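Long-range contacts in Phosphoglucomutase/phosphomannomutase family protein (Burkholderia thailandensis, PDB 3UW2), which probably moves a phosphoryl group from one position to another within a sugar phosphate, as a metal-dependent phosphohexose mutase: residues A[28-33]-A[148-153]; A[52-56]-A[156-160]; A[63-69]-A[91-97]; A[122-128]-A[139-145]. One frame throughout, in Å; residues are numbered along the deposited sequence.

Overall arrangement
All four contacts lie in the first alpha/beta/alpha domain of the phosphohexose mutase and share its mixed sheet or the helices packed on it. Along the chain, contact 3 closes first and contact 4 follows; both fall between the two halves of contact 1 and of contact 2, whose segments alternate. Contacts 3 and 4, centres 9 Å apart, are joined directly because strands 64-69 and 124-127 are neighbours in the sheet. Contacts 1 and 2 share helix 151-161, with centres 12 Å apart, and Phe53 of contact 2 reaches both contact 3 and contact 4. Contact 1 ties loop 28-33 to helix and sheet, and contact 4 carries Lys140 to the zinc site.

Contact 1 of 4, residues A[28-33]-A[148-153]; sequences FKAYDI and IYGDQI. With EDO (1,2-ethanediol), chain F.
Ile153 supplies most of the apolar part of this contact, pushing its two branches into different parts of the loop 28-33. Ile153 CG2 lies in the plane of the Phe28 ring, at its edge, 3.9 Å from Phe28 CD1, and also faces Ile33. With CG1 anti to its own carbonyl carbon (chi1 -74°), the longer branch turns the other way, and Ile153 CD1 comes to 3.3 Å from Asp32 N. Tyr149 adds a smaller apolar patch: its CB meets the edge of the Tyr31 ring at CD1, 3.6 Å off, while the Ala30 methyl sits over the centre of one face of that ring.

The polar links run through the backbone. Gly150 N, at the N-cap of helix 151-161, donates to Ala30 O over 2.8 Å, almost straight at 163°. One water gives its protons to Lys29 O (2.6 Å) and Gly150 O (2.7 Å), bridging the segments. An ethanediol, probably from the crystallisation liquor, accepts from Asp151 N at the first turn of the helix.

Loop and helix start are thus held by main-chain polarity around one isoleucine, at a price: Asp32 N is buried against the Ile153 methyl without a hydrogen-bond partner.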
# COMPACT_ATOMS: atom_id res chain seq x y z
N PHE A 28 -9.57 16.14 1.11
CA PHE A 28 -9.54 15.51 -0.20
C PHE A 28 -8.13 15.48 -0.65
O PHE A 28 -7.67 16.49 -1.20
CB PHE A 28 -10.48 16.23 -1.20
CG PHE A 28 -11.93 16.07 -0.84
CD1 PHE A 28 -12.68 15.09 -1.43
CD2 PHE A 28 -12.49 16.84 0.21
CE1 PHE A 28 -13.98 14.92 -1.05
CE2 PHE A 28 -13.81 16.67 0.58
CZ PHE A 28 -14.54 15.68 -0.04
N LYS A 29 -7.43 14.34 -0.42
CA LYS A 29 -5.96 14.26 -0.70
C LYS A 29 -5.72 13.69 -2.08
O LYS A 29 -6.66 13.48 -2.85
CB LYS A 29 -5.21 13.42 0.35
CG LYS A 29 -5.75 13.63 1.75
CD LYS A 29 -5.16 14.89 2.36
CE LYS A 29 -5.39 14.92 3.86
NZ LYS A 29 -4.97 16.27 4.32
N ALA A 30 -4.45 13.47 -2.42
CA ALA A 30 -4.10 12.98 -3.75
C ALA A 30 -4.72 11.63 -4.06
O ALA A 30 -5.22 11.40 -5.18
CB ALA A 30 -2.58 12.92 -3.92
N TYR A 31 -4.73 10.73 -3.07
CA TYR A 31 -5.02 9.31 -3.36
C TYR A 31 -6.20 8.77 -2.58
O TYR A 31 -6.65 7.64 -2.80
CB TYR A 31 -3.78 8.47 -3.11
CG TYR A 31 -2.62 8.88 -3.96
CD1 TYR A 31 -2.74 9.02 -5.36
CD2 TYR A 31 -1.39 9.17 -3.36
CE1 TYR A 31 -1.66 9.42 -6.13
CE2 TYR A 31 -0.32 9.56 -4.13
CZ TYR A 31 -0.45 9.67 -5.51
OH TYR A 31 0.67 10.07 -6.18
N ASP A 32 -6.74 9.60 -1.71
CA ASP A 32 -7.83 9.21 -0.85
C ASP A 32 -8.40 10.40 -0.17
O ASP A 32 -8.09 11.53 -0.53
CB ASP A 32 -7.44 8.13 0.20
CG ASP A 32 -6.17 8.41 0.92
OD1 ASP A 32 -5.81 9.59 1.21
OD2 ASP A 32 -5.54 7.39 1.24
N ILE A 33 -9.28 10.13 0.79
CA ILE A 33 -9.86 11.17 1.63
C ILE A 33 -9.49 10.78 3.06
O ILE A 33 -9.63 9.62 3.43
CB ILE A 33 -11.42 11.24 1.45
CG1 ILE A 33 -11.83 11.77 0.07
CG2 ILE A 33 -12.08 12.12 2.52
CD1 ILE A 33 -13.37 11.52 -0.23
N ILE A 148 -9.18 5.76 -7.92
CA ILE A 148 -9.29 7.13 -8.39
C ILE A 148 -8.36 8.02 -7.62
O ILE A 148 -8.10 7.77 -6.47
CB ILE A 148 -10.74 7.67 -8.21
CG1 ILE A 148 -11.19 7.66 -6.72
CG2 ILE A 148 -11.69 6.84 -9.06
CD1 ILE A 148 -12.53 8.40 -6.52
N TYR A 149 -7.82 9.02 -8.29
CA TYR A 149 -6.88 9.94 -7.63
C TYR A 149 -6.96 11.33 -8.23
O TYR A 149 -7.71 11.55 -9.19
CB TYR A 149 -5.46 9.37 -7.67
CG TYR A 149 -4.93 9.17 -9.05
CD1 TYR A 149 -5.18 7.96 -9.76
CD2 TYR A 149 -4.18 10.16 -9.66
CE1 TYR A 149 -4.68 7.78 -11.05
CE2 TYR A 149 -3.68 10.00 -10.94
CZ TYR A 149 -3.92 8.79 -11.62
OH TYR A 149 -3.39 8.64 -12.91
N GLY A 150 -6.19 12.27 -7.66
CA GLY A 150 -6.06 13.63 -8.18
C GLY A 150 -7.40 14.28 -8.46
O GLY A 150 -8.23 14.44 -7.55
N ASP A 151 -7.60 14.68 -9.73
CA ASP A 151 -8.81 15.42 -10.16
C ASP A 151 -10.14 14.67 -9.92
O ASP A 151 -11.18 15.30 -9.66
CB ASP A 151 -8.69 15.87 -11.64
CG ASP A 151 -7.60 16.94 -11.84
OD1 ASP A 151 -7.09 17.47 -10.82
OD2 ASP A 151 -7.26 17.29 -13.00
N GLN A 152 -10.12 13.34 -9.99
CA GLN A 152 -11.37 12.59 -9.78
C GLN A 152 -11.81 12.67 -8.30
O GLN A 152 -13.01 12.63 -7.98
CB GLN A 152 -11.20 11.12 -10.15
CG GLN A 152 -10.62 10.82 -11.54
CD GLN A 152 -9.98 9.41 -11.61
OE1 GLN A 152 -8.87 9.15 -11.06
NE2 GLN A 152 -10.71 8.48 -12.26
N ILE A 153 -10.84 12.77 -7.40
CA ILE A 153 -11.15 12.94 -5.99
C ILE A 153 -11.54 14.40 -5.72
O ILE A 153 -12.53 14.63 -5.04
CB ILE A 153 -10.00 12.49 -5.06
CG1 ILE A 153 -9.95 10.94 -5.04
CG2 ILE A 153 -10.24 13.06 -3.66
CD1 ILE A 153 -8.85 10.39 -4.13
C1 EDO F . -6.47 12.38 -12.99
O1 EDO F . -7.69 11.73 -12.59
C2 EDO F . -5.87 12.98 -11.74
O2 EDO F . -5.76 14.41 -11.77
O HOH W 1 -7.11 14.80 -5.10

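Contact 2 of 4, residues A[52-56]-A[156-160]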
# COMPACT_ATOMS: atom_id res chain seq x y z
N ALA A 52 -21.80 12.02 -3.16
CA ALA A 52 -20.97 12.45 -4.28
C ALA A 52 -20.44 11.24 -5.08
O ALA A 52 -20.48 11.23 -6.30
CB ALA A 52 -19.78 13.30 -3.74
N PHE A 53 -19.90 10.26 -4.39
CA PHE A 53 -19.34 9.08 -5.05
C PHE A 53 -20.47 8.28 -5.74
O PHE A 53 -20.33 7.88 -6.90
CB PHE A 53 -18.59 8.20 -4.03
CG PHE A 53 -17.86 7.03 -4.64
CD1 PHE A 53 -18.54 5.83 -4.91
CD2 PHE A 53 -16.53 7.14 -5.01
CE1 PHE A 53 -17.86 4.75 -5.43
CE2 PHE A 53 -15.83 6.06 -5.59
CZ PHE A 53 -16.50 4.86 -5.79
N GLY A 54 -21.60 8.08 -5.06
CA GLY A 54 -22.73 7.35 -5.68
C GLY A 54 -23.23 8.03 -6.96
O GLY A 54 -23.68 7.35 -7.95
N SER A 55 -23.14 9.37 -6.96
CA SER A 55 -23.53 10.18 -8.11
C SER A 55 -22.58 9.91 -9.28
O SER A 55 -23.02 9.84 -10.44
CB SER A 55 -23.44 11.67 -7.79
OG SER A 55 -24.39 12.07 -6.82
N GLU A 56 -21.27 9.85 -9.01
CA GLU A 56 -20.32 9.57 -10.07
C GLU A 56 -20.50 8.11 -10.62
O GLU A 56 -20.42 7.86 -11.85
CB GLU A 56 -18.91 9.87 -9.58
CG GLU A 56 -17.82 9.76 -10.65
CD GLU A 56 -18.10 10.66 -11.88
OE1 GLU A 56 -18.67 11.79 -11.77
OE2 GLU A 56 -17.77 10.20 -12.99
N LEU A 156 -15.17 14.95 -6.36
CA LEU A 156 -16.17 14.62 -5.33
C LEU A 156 -16.41 15.83 -4.40
O LEU A 156 -17.52 16.18 -4.10
CB LEU A 156 -15.77 13.38 -4.49
CG LEU A 156 -15.42 12.14 -5.31
CD1 LEU A 156 -14.77 11.06 -4.43
CD2 LEU A 156 -16.66 11.61 -6.02
N TYR A 157 -15.35 16.48 -3.99
CA TYR A 157 -15.42 17.69 -3.16
C TYR A 157 -16.25 18.74 -3.91
O TYR A 157 -17.20 19.28 -3.35
CB TYR A 157 -14.01 18.22 -2.86
CG TYR A 157 -14.02 19.67 -2.32
CD1 TYR A 157 -14.41 19.92 -1.01
CD2 TYR A 157 -13.66 20.76 -3.12
CE1 TYR A 157 -14.46 21.22 -0.53
CE2 TYR A 157 -13.70 22.07 -2.65
CZ TYR A 157 -14.10 22.28 -1.33
OH TYR A 157 -14.15 23.53 -0.74
N LYS A 158 -15.94 18.96 -5.20
CA LYS A 158 -16.71 19.91 -6.04
C LYS A 158 -18.24 19.59 -6.16
O LYS A 158 -19.08 20.52 -6.02
CB LYS A 158 -16.01 20.18 -7.42
N ARG A 159 -18.62 18.31 -6.35
CA ARG A 159 -20.07 17.94 -6.27
C ARG A 159 -20.70 18.34 -4.95
O ARG A 159 -21.86 18.75 -4.93
CB ARG A 159 -20.30 16.41 -6.40
CG ARG A 159 -20.10 15.81 -7.80
CD ARG A 159 -20.49 14.33 -7.79
NE ARG A 159 -20.49 13.75 -9.15
CZ ARG A 159 -21.51 13.83 -10.01
NH1 ARG A 159 -22.62 14.52 -9.70
NH2 ARG A 159 -21.41 13.28 -11.22
N ILE A 160 -19.95 18.22 -3.84
CA ILE A 160 -20.46 18.56 -2.51
C ILE A 160 -20.69 20.06 -2.32
O ILE A 160 -21.77 20.49 -1.92
CB ILE A 160 -19.62 17.93 -1.37
CG1 ILE A 160 -19.64 16.37 -1.55
CG2 ILE A 160 -20.20 18.41 -0.00
CD1 ILE A 160 -18.54 15.61 -0.79
O HOH W 2 -17.54 13.39 -9.46
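Arg159 reaches across to helix 43-59 with its chain extended from CG to NE, running past Ala52 and Ser55 to Glu56. Its CD lies 3.4 Å from Ala52 O, and Ser55 CB sits over one face of the guanidinium, 3.4 Å above the plane and offset toward the rim. At the edge of the same group Arg159 NH2 donates to Glu56 OE1 over 3.2 Å, a nearly straight hydrogen bond (172°) that is part of a salt bridge. The carboxylate oxygen lies in the guanidinium plane, yet the donor meets it on its anti side and well out of the carboxylate plane, the two planar groups being turned 47° apart. A water closes the same corner, donating to Glu56 OE1 and accepting from Arg159 NE. Both charged ends have further partners: Arg159 NH1 binds Arg164 O and Glu56 OE2 binds Gln60.

Two helices of the first alpha/beta/alpha domain meet here; the axes of segments 52-56 and 156-160 approach to 9.4 Å at 108°, and Ala52 marks their close approach. Its methyl rests 3.7 Å from Leu156 O and 3.8 Å from Ile160 CG1, with the CB atoms of Leu156 and Arg159 also beside it.

Leu156 works on the sheet side of the crossing. CD2 touches Phe53 CA at 3.8 Å, while CD1 comes to the edge of the Phe53 ring; both side chains also pack on Met141 of strand 136-143.

Contact 3 of 4, residues A[63-69]-A[91-97]; sequences DAVVVAR and VDVVDVG. With EDO (1,2-ethanediol), chain C.
A beta-alpha-beta unit of the first alpha/beta/alpha domain is closed here: strands 64-69 and 92-98, linked through helix 75-88, pair in parallel and so put Val65 opposite Val93 and Val66 opposite Val94. The backbone bonds zigzag between them, Val94 N donating to Val65 O at 3.0 Å and Val67 N to Val94 O at 2.8 Å, and the last links Arg69 N to Gly97 O.

On the face carrying Val65 and Val67, the valines mesh through single methyl groups. Val65 CG2 lies 3.6 Å from Val91 CG1. With chi1 at -60°, Val67 has CG1 anti to the carbonyl carbon and CG2 between that carbon and the backbone N, from where CG2 touches both Val93 CG1 and Asp95 CG, each at 3.7 Å. Helix 75-88 packs on Val67 and Val93 through Leu86, and helix 43-59 on Val65 and Val91 through Val57. On the other side, Val96 packs CG1 against Val66 and CG2 against Ala68 CB.

Asp63 and Asp92, at the start of the pair, both form salt bridges with Arg119, which probably offsets their like charges. Further along, Asp95 OD2 is hydrogen-bonded to Tyr172 OH, while Asp95 OD1 accepts from Gly97 N at 2.9 Å, on the anti side of the carboxylate and 32° out of its plane, in an Asx turn.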
# COMPACT_ATOMS: atom_id res chain seq x y z
N ASP A 63 -24.58 0.90 -10.81
CA ASP A 63 -25.66 1.01 -9.84
C ASP A 63 -25.41 0.42 -8.45
O ASP A 63 -26.38 0.25 -7.70
CB ASP A 63 -26.96 0.43 -10.40
CG ASP A 63 -26.87 -1.06 -10.64
OD1 ASP A 63 -25.76 -1.66 -10.47
OD2 ASP A 63 -27.92 -1.63 -11.02
N ALA A 64 -24.16 0.10 -8.10
CA ALA A 64 -23.88 -0.57 -6.85
C ALA A 64 -22.46 -0.27 -6.38
O ALA A 64 -21.59 -0.08 -7.18
CB ALA A 64 -24.10 -2.07 -6.94
N VAL A 65 -22.26 -0.30 -5.06
CA VAL A 65 -20.98 -0.07 -4.46
C VAL A 65 -20.86 -0.98 -3.24
O VAL A 65 -21.80 -1.05 -2.39
CB VAL A 65 -20.84 1.40 -3.98
CG1 VAL A 65 -19.49 1.57 -3.28
CG2 VAL A 65 -20.83 2.36 -5.19
N VAL A 66 -19.72 -1.65 -3.12
CA VAL A 66 -19.38 -2.38 -1.90
C VAL A 66 -18.84 -1.39 -0.86
O VAL A 66 -18.02 -0.50 -1.21
CB VAL A 66 -18.22 -3.37 -2.24
CG1 VAL A 66 -17.61 -4.03 -1.00
CG2 VAL A 66 -18.73 -4.45 -3.14
N VAL A 67 -19.22 -1.54 0.41
CA VAL A 67 -18.57 -0.73 1.46
C VAL A 67 -17.96 -1.63 2.53
O VAL A 67 -18.40 -2.72 2.71
CB VAL A 67 -19.52 0.29 2.15
CG1 VAL A 67 -20.08 1.27 1.13
CG2 VAL A 67 -20.64 -0.43 2.90
N ALA A 68 -16.89 -1.18 3.20
CA ALA A 68 -16.23 -1.96 4.22
C ALA A 68 -15.58 -0.96 5.17
O ALA A 68 -15.47 0.24 4.84
CB ALA A 68 -15.14 -2.88 3.57
N ARG A 69 -15.15 -1.45 6.32
CA ARG A 69 -14.47 -0.59 7.29
C ARG A 69 -13.34 -1.32 7.97
O ARG A 69 -13.34 -2.58 8.03
CB ARG A 69 -15.52 -0.04 8.32
CG ARG A 69 -16.19 -1.17 9.13
CD ARG A 69 -16.98 -0.52 10.28
NE ARG A 69 -17.60 -1.51 11.14
CZ ARG A 69 -17.07 -2.06 12.24
NH1 ARG A 69 -15.81 -1.78 12.72
NH2 ARG A 69 -17.83 -2.92 12.90
N VAL A 91 -27.86 4.39 -5.54
CA VAL A 91 -26.90 3.30 -5.70
C VAL A 91 -27.16 2.19 -4.66
O VAL A 91 -27.34 2.49 -3.52
CB VAL A 91 -25.47 3.92 -5.60
CG1 VAL A 91 -24.42 2.88 -5.34
CG2 VAL A 91 -25.19 4.68 -6.91
N ASP A 92 -27.26 0.92 -5.06
CA ASP A 92 -27.36 -0.16 -4.09
C ASP A 92 -26.06 -0.37 -3.31
O ASP A 92 -24.98 -0.25 -3.89
CB ASP A 92 -27.71 -1.45 -4.81
CG ASP A 92 -29.06 -1.35 -5.53
OD1 ASP A 92 -29.90 -0.44 -5.21
OD2 ASP A 92 -29.25 -2.16 -6.43
N VAL A 93 -26.15 -0.72 -2.02
CA VAL A 93 -24.95 -0.87 -1.18
C VAL A 93 -24.86 -2.34 -0.76
O VAL A 93 -25.85 -2.93 -0.35
CB VAL A 93 -24.99 0.02 0.09
CG1 VAL A 93 -23.84 -0.34 1.08
CG2 VAL A 93 -24.89 1.48 -0.36
N VAL A 94 -23.68 -2.91 -0.93
CA VAL A 94 -23.31 -4.21 -0.38
C VAL A 94 -22.27 -3.99 0.70
O VAL A 94 -21.14 -3.53 0.44
CB VAL A 94 -22.76 -5.14 -1.46
CG1 VAL A 94 -22.36 -6.49 -0.85
CG2 VAL A 94 -23.84 -5.32 -2.52
N ASP A 95 -22.68 -4.28 1.93
CA ASP A 95 -21.85 -3.99 3.08
C ASP A 95 -21.11 -5.27 3.50
O ASP A 95 -21.73 -6.21 3.96
CB ASP A 95 -22.72 -3.41 4.22
CG ASP A 95 -21.91 -2.89 5.37
OD1 ASP A 95 -20.69 -3.20 5.48
OD2 ASP A 95 -22.50 -2.17 6.20
N VAL A 96 -19.78 -5.32 3.31
CA VAL A 96 -19.06 -6.53 3.66
C VAL A 96 -18.50 -6.48 5.10
O VAL A 96 -17.72 -7.38 5.49
CB VAL A 96 -17.96 -6.90 2.60
CG1 VAL A 96 -18.61 -7.17 1.21
CG2 VAL A 96 -16.91 -5.80 2.48
N GLY A 97 -18.85 -5.41 5.84
CA GLY A 97 -18.64 -5.35 7.29
C GLY A 97 -17.18 -4.92 7.54
O GLY A 97 -16.63 -4.19 6.75
C1 EDO C . -15.50 -1.68 16.06
O1 EDO C . -14.75 -2.68 15.32
C2 EDO C . -14.63 -0.59 16.68
O2 EDO C . -13.36 -1.20 16.95

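Contact 4 of 4, residues A[122-128]-A[139-145]; sequences DSCIVVT and FKMVLRG. With PO4 (phosphate ion), chain B.
Cys124 and Val142 trade two backbone bonds, Val142 N giving to Cys124 O at 2.7 Å and 178°, and Cys124 N to Val142 O at 2.8 Å. Val126 and Lys140 form the next hydrogen-bonded pair of this antiparallel hairpin, donating both ways. At the far end, Ser123 OG, set anti to its own carbonyl carbon (chi1 -58°), accepts from Arg144 N over 2.8 Å, and Asp122 O takes Gly145 N at 3.0 Å. A water gives a proton to Asp122 OD2 and accepts from Arg144 NH2, bridging two side chains whose charged atoms do not meet.

Lys140 runs extended past Thr128 CG2, which lies 3.9 Å from its CD. Its NZ donates to O4 of a phosphate ion, probably from the crystallisation liquor, at 2.7 Å and forms salt bridges with Asp266 and Asp268, two of the zinc ligands. Thr128 OG1 bonds Asp70.

The opposite face is apolar: Ile125 CG2 comes to the edge of the Phe139 ring, and Val127 CG2 lies 3.9 Å from CE1 of that ring.

Strand 124-127 is bonded on its other side to strand 64-69. Helices 43-59 and 75-88 cover the face of Ile125, whereas helix 101-107 packs on Cys124, Val126 and Val142.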
# COMPACT_ATOMS: atom_id res chain seq x y z
N ASP A 122 -18.40 -3.57 -9.06
CA ASP A 122 -17.01 -3.28 -9.29
C ASP A 122 -16.56 -1.93 -8.75
O ASP A 122 -15.45 -1.46 -9.07
CB ASP A 122 -16.63 -3.47 -10.78
CG ASP A 122 -17.29 -2.47 -11.70
OD1 ASP A 122 -18.21 -1.76 -11.28
OD2 ASP A 122 -16.88 -2.40 -12.87
N SER A 123 -17.36 -1.31 -7.88
CA SER A 123 -16.83 -0.11 -7.16
C SER A 123 -16.83 -0.40 -5.65
O SER A 123 -17.64 -1.19 -5.20
CB SER A 123 -17.71 1.11 -7.47
OG SER A 123 -17.73 1.32 -8.87
N CYS A 124 -15.93 0.20 -4.86
CA CYS A 124 -16.01 -0.00 -3.39
C CYS A 124 -15.45 1.16 -2.70
O CYS A 124 -14.61 1.88 -3.28
CB CYS A 124 -15.24 -1.23 -2.90
SG CYS A 124 -13.46 -1.19 -3.25
N ILE A 125 -15.85 1.33 -1.45
CA ILE A 125 -15.22 2.35 -0.63
C ILE A 125 -14.90 1.67 0.70
O ILE A 125 -15.75 1.02 1.28
CB ILE A 125 -16.18 3.53 -0.38
CG1 ILE A 125 -16.56 4.19 -1.70
CG2 ILE A 125 -15.51 4.54 0.55
CD1 ILE A 125 -17.73 5.17 -1.54
N VAL A 126 -13.67 1.79 1.16
CA VAL A 126 -13.30 1.22 2.43
C VAL A 126 -13.14 2.39 3.38
O VAL A 126 -12.40 3.36 3.09
CB VAL A 126 -12.04 0.32 2.33
CG1 VAL A 126 -11.77 -0.33 3.72
CG2 VAL A 126 -12.24 -0.82 1.28
N VAL A 127 -13.85 2.35 4.52
CA VAL A 127 -13.63 3.46 5.50
C VAL A 127 -12.45 3.06 6.41
O VAL A 127 -12.59 2.13 7.24
CB VAL A 127 -14.92 3.60 6.36
CG1 VAL A 127 -14.79 4.78 7.35
CG2 VAL A 127 -16.15 3.79 5.43
N THR A 128 -11.29 3.75 6.32
CA THR A 128 -10.18 3.30 7.04
C THR A 128 -9.23 4.51 7.18
O THR A 128 -9.19 5.41 6.31
CB THR A 128 -9.41 2.13 6.36
OG1 THR A 128 -8.19 1.90 7.09
CG2 THR A 128 -9.03 2.53 4.96
N PHE A 139 -11.24 7.43 3.58
CA PHE A 139 -11.95 6.57 2.61
C PHE A 139 -11.01 6.24 1.46
O PHE A 139 -10.37 7.14 0.87
CB PHE A 139 -13.18 7.31 2.07
CG PHE A 139 -14.11 7.84 3.17
CD1 PHE A 139 -15.22 7.13 3.55
CD2 PHE A 139 -13.84 9.10 3.80
CE1 PHE A 139 -16.06 7.61 4.56
CE2 PHE A 139 -14.67 9.59 4.80
CZ PHE A 139 -15.81 8.83 5.19
N LYS A 140 -10.93 4.96 1.14
CA LYS A 140 -10.14 4.46 0.01
C LYS A 140 -11.18 4.05 -1.02
O LYS A 140 -12.09 3.32 -0.65
CB LYS A 140 -9.23 3.30 0.49
CG LYS A 140 -8.03 3.81 1.34
CD LYS A 140 -6.95 2.73 1.62
CE LYS A 140 -5.74 3.35 2.30
NZ LYS A 140 -4.89 2.36 3.01
N MET A 141 -11.08 4.54 -2.28
CA MET A 141 -12.20 4.46 -3.22
C MET A 141 -11.83 3.78 -4.54
O MET A 141 -10.84 4.16 -5.18
CB MET A 141 -12.68 5.85 -3.52
CG MET A 141 -13.37 6.50 -2.28
SD MET A 141 -13.55 8.28 -2.47
CE MET A 141 -11.85 8.84 -2.40
N VAL A 142 -12.60 2.78 -4.92
CA VAL A 142 -12.41 2.15 -6.23
C VAL A 142 -13.65 2.39 -7.06
O VAL A 142 -14.74 1.94 -6.70
CB VAL A 142 -12.01 0.67 -6.11
CG1 VAL A 142 -11.99 0.03 -7.53
CG2 VAL A 142 -10.62 0.57 -5.45
N LEU A 143 -13.49 3.07 -8.19
CA LEU A 143 -14.66 3.40 -9.03
C LEU A 143 -14.60 2.61 -10.37
O LEU A 143 -13.74 2.86 -11.20
CB LEU A 143 -14.78 4.90 -9.25
CG LEU A 143 -15.69 5.33 -10.45
CD1 LEU A 143 -17.15 4.99 -10.20
CD2 LEU A 143 -15.50 6.78 -10.89
N ARG A 144 -15.46 1.62 -10.52
CA ARG A 144 -15.45 0.74 -11.71
C ARG A 144 -14.03 0.14 -11.98
O ARG A 144 -13.56 0.12 -13.11
CB ARG A 144 -16.10 1.39 -13.00
CG ARG A 144 -17.55 1.85 -12.73
CD ARG A 144 -18.30 2.45 -13.93
NE ARG A 144 -18.16 1.58 -15.06
CZ ARG A 144 -17.47 1.84 -16.18
NH1 ARG A 144 -16.89 3.01 -16.40
NH2 ARG A 144 -17.34 0.86 -17.04
N GLY A 145 -13.41 -0.43 -10.94
CA GLY A 145 -12.11 -1.05 -11.09
C GLY A 145 -10.93 -0.12 -10.99
O GLY A 145 -9.80 -0.60 -10.90
P PO4 B . -2.27 3.71 4.71
O2 PO4 B . -1.79 2.38 4.12
O3 PO4 B . -1.08 4.54 5.14
O4 PO4 B . -3.30 4.40 3.88
O HOH W 3 -17.27 -1.90 -15.68